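Local structure of synaptonemal complex protein 2 (5IWZ) at residues M126-Y140 with I171-R185. The protein helps build the axial and lateral elements of meiotic synaptonemal complexes and is required for chromosome synapsis, fertility and insertion of SYCP3. Numbering follows the deposited sequence.
Sequences MNMIEDLFDLLMVIY and IQQEALKKMNLMLDR
Lys178 reaches across to Phe133, Met137 and Asp134. From CB the chain heads toward helix 126-140; CG lies 3.7 Å from Phe133 CB and approaches the ring obliquely. CD comes within 3.7 Å of Met137 CG. CE lies beside Asp134 OD1, and NZ ends 3.6 Å from that same oxygen, a long salt bridge. Bends at chi2 (-75°) and chi4 (-66°) turn the ammonium back along its own helix, where NZ donates a shorter bond to Glu174 OE2 (2.8 Å) on the syn side of the carboxylate. One cation thus joins two acids, which probably eases the repulsion between them. Glu130 CG lies against the Glu174 carboxylate, and Met126 CE sits 3.4 Å from Glu174 CB.

The axes run nearly parallel, 10° apart and 9.9 Å at closest approach, with helix 144-163 as the connection between them. This fits the armadillo-repeat-like domain, the N-terminal part of the protein; Phe154 and Leu151 of the connecting helix touch Leu136 and Tyr140. Ala175 CB packs obliquely on the Phe133 ring near CE2. Further along, Met137 SD meets Met182 CG, and Met137 CE meets Leu181 CD2. The first torsion of Tyr140 is nearly trans, which carries the ring across to Met182; its OH donates to Met182 O at 2.5 Å, unusually short, so the exact length is doubtful. Met182 SD makes an oblique Met-aromatic contact, 5.0 Å from the Tyr140 ring centroid.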
loop_
_atom_site.group_PDB
_atom_site.type_symbol
_atom_site.label_atom_id
_atom_site.label_comp_id
_atom_site.label_asym_id
_atom_site.label_seq_id
_atom_site.Cartn_x
_atom_site.Cartn_y
_atom_site.Cartn_z
ATOM N N MET A 126 1.350 -6.135 8.394
ATOM C CA MET A 126 1.685 -5.327 7.229
ATOM C C MET A 126 2.629 -6.078 6.299
ATOM O O MET A 126 2.398 -6.153 5.086
ATOM C CB MET A 126 2.316 -4.011 7.693
ATOM C CG MET A 126 2.866 -3.138 6.584
ATOM S SD MET A 126 1.562 -2.467 5.532
ATOM C CE MET A 126 1.869 -3.340 4.007
ATOM N N ASN A 127 3.702 -6.636 6.858
ATOM C CA ASN A 127 4.667 -7.377 6.053
ATOM C C ASN A 127 4.034 -8.627 5.446
ATOM O O ASN A 127 4.338 -8.990 4.308
ATOM C CB ASN A 127 5.874 -7.764 6.906
ATOM C CG ASN A 127 6.600 -6.555 7.496
ATOM O OD1 ASN A 127 6.587 -5.462 6.923
ATOM N ND2 ASN A 127 7.240 -6.754 8.650
ATOM N N MET A 128 3.151 -9.291 6.191
ATOM C CA MET A 128 2.551 -10.533 5.702
ATOM C C MET A 128 1.721 -10.275 4.458
ATOM O O MET A 128 1.825 -11.003 3.464
ATOM C CB MET A 128 1.692 -11.178 6.793
ATOM C CG MET A 128 1.039 -12.510 6.342
ATOM S SD MET A 128 -0.170 -13.133 7.520
ATOM C CE MET A 128 -1.688 -12.319 7.015
ATOM N N ILE A 129 0.905 -9.215 4.489
ATOM C CA ILE A 129 0.062 -8.878 3.344
ATOM C C ILE A 129 0.914 -8.405 2.172
ATOM O O ILE A 129 0.611 -8.681 1.002
ATOM C CB ILE A 129 -0.968 -7.810 3.769
ATOM C CG1 ILE A 129 -2.037 -8.438 4.664
ATOM C CG2 ILE A 129 -1.578 -7.122 2.559
ATOM C CD1 ILE A 129 -2.697 -9.654 4.036
ATOM N N GLU A 130 1.963 -7.638 2.457
ATOM C CA GLU A 130 2.888 -7.251 1.403
ATOM C C GLU A 130 3.534 -8.481 0.772
ATOM O O GLU A 130 3.640 -8.580 -0.460
ATOM C CB GLU A 130 3.938 -6.312 1.991
ATOM C CG GLU A 130 4.846 -5.658 0.998
ATOM C CD GLU A 130 5.975 -4.922 1.697
ATOM O OE1 GLU A 130 5.827 -4.599 2.911
ATOM O OE2 GLU A 130 7.009 -4.683 1.033
ATOM N N ASP A 131 3.948 -9.450 1.603
ATOM C CA ASP A 131 4.500 -10.699 1.072
ATOM C C ASP A 131 3.477 -11.451 0.228
ATOM O O ASP A 131 3.828 -12.075 -0.786
ATOM C CB ASP A 131 4.979 -11.588 2.218
ATOM C CG ASP A 131 6.162 -10.991 2.963
ATOM O OD1 ASP A 131 6.943 -10.235 2.331
ATOM O OD2 ASP A 131 6.292 -11.263 4.180
ATOM N N LEU A 132 2.215 -11.437 0.650
ATOM C CA LEU A 132 1.174 -12.104 -0.131
ATOM C C LEU A 132 1.017 -11.450 -1.505
ATOM O O LEU A 132 0.984 -12.136 -2.536
ATOM C CB LEU A 132 -0.140 -12.078 0.646
ATOM C CG LEU A 132 -1.336 -12.806 0.023
ATOM C CD1 LEU A 132 -1.205 -14.296 0.194
ATOM C CD2 LEU A 132 -2.616 -12.341 0.656
ATOM N N PHE A 133 0.923 -10.113 -1.540
ATOM C CA PHE A 133 0.764 -9.439 -2.826
ATOM C C PHE A 133 2.006 -9.585 -3.690
ATOM O O PHE A 133 1.879 -9.743 -4.909
ATOM C CB PHE A 133 0.411 -7.970 -2.611
ATOM C CG PHE A 133 -1.025 -7.752 -2.228
ATOM C CD1 PHE A 133 -2.049 -8.274 -3.005
ATOM C CD2 PHE A 133 -1.356 -7.033 -1.086
ATOM C CE1 PHE A 133 -3.379 -8.091 -2.650
ATOM C CE2 PHE A 133 -2.687 -6.842 -0.730
ATOM C CZ PHE A 133 -3.698 -7.375 -1.512
ATOM N N ASP A 134 3.206 -9.595 -3.076
ATOM C CA ASP A 134 4.435 -9.845 -3.832
ATOM C C ASP A 134 4.367 -11.178 -4.563
ATOM O O ASP A 134 4.757 -11.287 -5.733
ATOM C CB ASP A 134 5.656 -9.828 -2.907
ATOM C CG ASP A 134 6.053 -8.422 -2.460
ATOM O OD1 ASP A 134 5.674 -7.436 -3.121
ATOM O OD2 ASP A 134 6.766 -8.304 -1.438
ATOM N N LEU A 135 3.898 -12.220 -3.875
ATOM C CA LEU A 135 3.703 -13.500 -4.534
ATOM C C LEU A 135 2.626 -13.397 -5.614
ATOM O O LEU A 135 2.772 -13.964 -6.698
ATOM C CB LEU A 135 3.355 -14.566 -3.494
ATOM C CG LEU A 135 3.058 -15.985 -3.969
ATOM C CD1 LEU A 135 4.100 -16.500 -4.975
ATOM C CD2 LEU A 135 2.932 -16.945 -2.749
ATOM N N LEU A 136 1.538 -12.667 -5.338
ATOM C CA LEU A 136 0.528 -12.438 -6.369
ATOM C C LEU A 136 1.139 -11.813 -7.626
ATOM O O LEU A 136 0.776 -12.176 -8.749
ATOM C CB LEU A 136 -0.573 -11.530 -5.824
ATOM C CG LEU A 136 -2.045 -11.940 -5.716
ATOM C CD1 LEU A 136 -2.909 -10.712 -5.984
ATOM C CD2 LEU A 136 -2.431 -13.108 -6.620
ATOM N N MET A 137 2.060 -10.854 -7.463
ATOM C CA MET A 137 2.625 -10.213 -8.656
ATOM C C MET A 137 3.511 -11.168 -9.451
ATOM O O MET A 137 3.563 -11.064 -10.678
ATOM C CB MET A 137 3.414 -8.944 -8.291
ATOM C CG MET A 137 2.563 -7.786 -7.772
ATOM S SD MET A 137 1.096 -7.379 -8.759
ATOM C CE MET A 137 1.816 -7.151 -10.399
ATOM N N VAL A 138 4.222 -12.086 -8.776
ATOM C CA VAL A 138 5.014 -13.103 -9.472
ATOM C C VAL A 138 4.118 -13.980 -10.344
ATOM O O VAL A 138 4.475 -14.340 -11.477
ATOM C CB VAL A 138 5.809 -13.946 -8.450
ATOM C CG1 VAL A 138 6.316 -15.242 -9.079
ATOM C CG2 VAL A 138 6.977 -13.136 -7.858
ATOM N N ILE A 139 2.941 -14.347 -9.829
ATOM C CA ILE A 139 1.997 -15.131 -10.623
ATOM C C ILE A 139 1.430 -14.297 -11.768
ATOM O O ILE A 139 1.218 -14.795 -12.880
ATOM C CB ILE A 139 0.874 -15.669 -9.722
ATOM C CG1 ILE A 139 1.452 -16.542 -8.608
ATOM C CG2 ILE A 139 -0.160 -16.413 -10.560
ATOM C CD1 ILE A 139 0.530 -16.669 -7.416
ATOM N N TYR A 140 1.139 -13.027 -11.499
ATOM C CA TYR A 140 0.598 -12.157 -12.533
ATOM C C TYR A 140 1.563 -12.062 -13.706
ATOM O O TYR A 140 1.149 -12.171 -14.866
ATOM C CB TYR A 140 0.309 -10.788 -11.914
ATOM C CG TYR A 140 -0.204 -9.688 -12.821
ATOM C CD1 TYR A 140 0.668 -8.945 -13.613
ATOM C CD2 TYR A 140 -1.549 -9.341 -12.827
ATOM C CE1 TYR A 140 0.207 -7.915 -14.411
ATOM C CE2 TYR A 140 -2.017 -8.312 -13.618
ATOM C CZ TYR A 140 -1.134 -7.602 -14.407
ATOM O OH TYR A 140 -1.585 -6.583 -15.199
ATOM N N ILE A 171 -2.257 -1.072 5.213
ATOM C CA ILE A 171 -2.643 -2.248 4.442
ATOM C C ILE A 171 -3.405 -1.828 3.192
ATOM O O ILE A 171 -3.155 -2.322 2.085
ATOM C CB ILE A 171 -3.466 -3.201 5.323
ATOM C CG1 ILE A 171 -2.581 -3.753 6.438
ATOM C CG2 ILE A 171 -4.097 -4.316 4.475
ATOM C CD1 ILE A 171 -3.362 -4.540 7.452
ATOM N N GLN A 172 -4.327 -0.885 3.341
ATOM C CA GLN A 172 -5.035 -0.396 2.167
ATOM C C GLN A 172 -4.071 0.232 1.176
ATOM O O GLN A 172 -4.193 0.005 -0.031
ATOM C CB GLN A 172 -6.129 0.587 2.584
ATOM C CG GLN A 172 -7.164 -0.047 3.498
ATOM C CD GLN A 172 -8.104 0.967 4.093
ATOM O OE1 GLN A 172 -7.706 2.087 4.378
ATOM N NE2 GLN A 172 -9.363 0.578 4.294
ATOM N N GLN A 173 -3.085 1.005 1.662
ATOM C CA GLN A 173 -2.138 1.646 0.747
ATOM C C GLN A 173 -1.346 0.606 -0.039
ATOM O O GLN A 173 -1.103 0.768 -1.243
ATOM C CB GLN A 173 -1.188 2.580 1.516
ATOM C CG GLN A 173 -1.842 3.857 2.026
ATOM C CD GLN A 173 -0.938 4.694 2.957
ATOM O OE1 GLN A 173 0.151 4.258 3.361
ATOM N NE2 GLN A 173 -1.399 5.905 3.293
ATOM N N GLU A 174 -0.917 -0.461 0.639
ATOM C CA GLU A 174 -0.175 -1.527 -0.025
ATOM C C GLU A 174 -1.037 -2.233 -1.073
ATOM O O GLU A 174 -0.586 -2.487 -2.199
ATOM C CB GLU A 174 0.331 -2.512 1.038
ATOM C CG GLU A 174 0.830 -3.843 0.502
ATOM C CD GLU A 174 2.037 -3.679 -0.394
ATOM O OE1 GLU A 174 2.693 -2.607 -0.332
ATOM O OE2 GLU A 174 2.323 -4.616 -1.180
ATOM N N ALA A 175 -2.286 -2.549 -0.724
ATOM C CA ALA A 175 -3.157 -3.256 -1.661
ATOM C C ALA A 175 -3.533 -2.372 -2.845
ATOM O O ALA A 175 -3.514 -2.820 -4.001
ATOM C CB ALA A 175 -4.417 -3.734 -0.948
ATOM N N LEU A 176 -3.893 -1.116 -2.570
ATOM C CA LEU A 176 -4.301 -0.206 -3.628
ATOM C C LEU A 176 -3.174 0.006 -4.636
ATOM O O LEU A 176 -3.414 0.081 -5.846
ATOM C CB LEU A 176 -4.753 1.116 -3.005
ATOM C CG LEU A 176 -5.225 2.242 -3.911
ATOM C CD1 LEU A 176 -6.284 1.685 -4.822
ATOM C CD2 LEU A 176 -5.781 3.410 -3.068
ATOM N N LYS A 177 -1.933 0.066 -4.167
ATOM C CA LYS A 177 -0.829 0.307 -5.089
ATOM C C LYS A 177 -0.533 -0.927 -5.934
ATOM O O LYS A 177 -0.207 -0.808 -7.124
ATOM C CB LYS A 177 0.395 0.767 -4.301
ATOM C CG LYS A 177 1.722 0.297 -4.811
ATOM C CD LYS A 177 2.850 0.869 -3.939
ATOM C CE LYS A 177 2.628 0.527 -2.470
ATOM N NZ LYS A 177 3.269 1.492 -1.525
ATOM N N LYS A 178 -0.653 -2.120 -5.347
ATOM C CA LYS A 178 -0.542 -3.336 -6.143
ATOM C C LYS A 178 -1.654 -3.409 -7.179
ATOM O O LYS A 178 -1.436 -3.882 -8.299
ATOM C CB LYS A 178 -0.562 -4.564 -5.233
ATOM C CG LYS A 178 0.680 -4.736 -4.376
ATOM C CD LYS A 178 1.839 -5.237 -5.216
ATOM C CE LYS A 178 3.010 -5.693 -4.359
ATOM N NZ LYS A 178 3.642 -4.563 -3.609
ATOM N N MET A 179 -2.860 -2.944 -6.830
ATOM C CA MET A 179 -3.948 -2.977 -7.804
ATOM C C MET A 179 -3.680 -2.044 -8.982
ATOM O O MET A 179 -3.921 -2.412 -10.142
ATOM C CB MET A 179 -5.282 -2.622 -7.148
ATOM C CG MET A 179 -6.397 -2.448 -8.192
ATOM S SD MET A 179 -8.067 -2.336 -7.536
ATOM C CE MET A 179 -8.089 -0.660 -6.916
ATOM N N ASN A 180 -3.180 -0.832 -8.705
ATOM C CA ASN A 180 -2.872 0.108 -9.779
ATOM C C ASN A 180 -1.731 -0.398 -10.656
ATOM O O ASN A 180 -1.727 -0.157 -11.866
ATOM C CB ASN A 180 -2.583 1.502 -9.186
ATOM C CG ASN A 180 -3.874 2.246 -8.869
ATOM O OD1 ASN A 180 -4.830 2.137 -9.618
ATOM N ND2 ASN A 180 -3.927 2.952 -7.743
ATOM N N LEU A 181 -0.780 -1.116 -10.074
ATOM C CA LEU A 181 0.247 -1.780 -10.866
ATOM C C LEU A 181 -0.352 -2.844 -11.779
ATOM O O LEU A 181 0.030 -2.952 -12.951
ATOM C CB LEU A 181 1.290 -2.383 -9.920
ATOM C CG LEU A 181 2.453 -3.187 -10.485
ATOM C CD1 LEU A 181 3.468 -2.246 -11.107
ATOM C CD2 LEU A 181 3.095 -3.999 -9.370
ATOM N N MET A 182 -1.304 -3.629 -11.274
ATOM C CA MET A 182 -1.924 -4.657 -12.106
ATOM C C MET A 182 -2.726 -4.036 -13.243
ATOM O O MET A 182 -2.692 -4.519 -14.383
ATOM C CB MET A 182 -2.821 -5.551 -11.252
ATOM C CG MET A 182 -2.061 -6.299 -10.173
ATOM S SD MET A 182 -2.983 -7.584 -9.306
ATOM C CE MET A 182 -4.490 -6.781 -8.822
ATOM N N LEU A 183 -3.464 -2.969 -12.949
ATOM C CA LEU A 183 -4.201 -2.299 -14.007
ATOM C C LEU A 183 -3.253 -1.662 -15.012
ATOM O O LEU A 183 -3.595 -1.557 -16.191
ATOM C CB LEU A 183 -5.140 -1.269 -13.397
ATOM C CG LEU A 183 -6.168 -1.796 -12.396
ATOM C CD1 LEU A 183 -6.832 -0.634 -11.677
ATOM C CD2 LEU A 183 -7.212 -2.639 -13.117
ATOM N N ASP A 184 -2.043 -1.282 -14.574
ATOM C CA ASP A 184 -1.115 -0.556 -15.442
ATOM C C ASP A 184 -0.716 -1.374 -16.664
ATOM O O ASP A 184 -0.639 -0.838 -17.775
ATOM C CB ASP A 184 0.139 -0.146 -14.668
ATOM C CG ASP A 184 1.056 0.761 -15.485
ATOM O OD1 ASP A 184 0.512 1.636 -16.190
ATOM O OD2 ASP A 184 2.300 0.609 -15.426
ATOM N N ARG A 185 -0.425 -2.663 -16.482
ATOM C CA ARG A 185 -0.019 -3.475 -17.625
ATOM C C ARG A 185 -1.180 -3.685 -18.594
ATOM O O ARG A 185 -1.023 -3.538 -19.814
ATOM C CB ARG A 185 0.550 -4.812 -17.147
ATOM C CG ARG A 185 0.756 -5.829 -18.261
ATOM C CD ARG A 185 -0.433 -6.771 -18.366
ATOM N NE ARG A 185 -0.351 -7.669 -19.517
ATOM C CZ ARG A 185 -1.205 -7.665 -20.536
ATOM N NH1 ARG A 185 -2.214 -6.807 -20.556
ATOM N NH2 ARG A 185 -1.054 -8.523 -21.536
#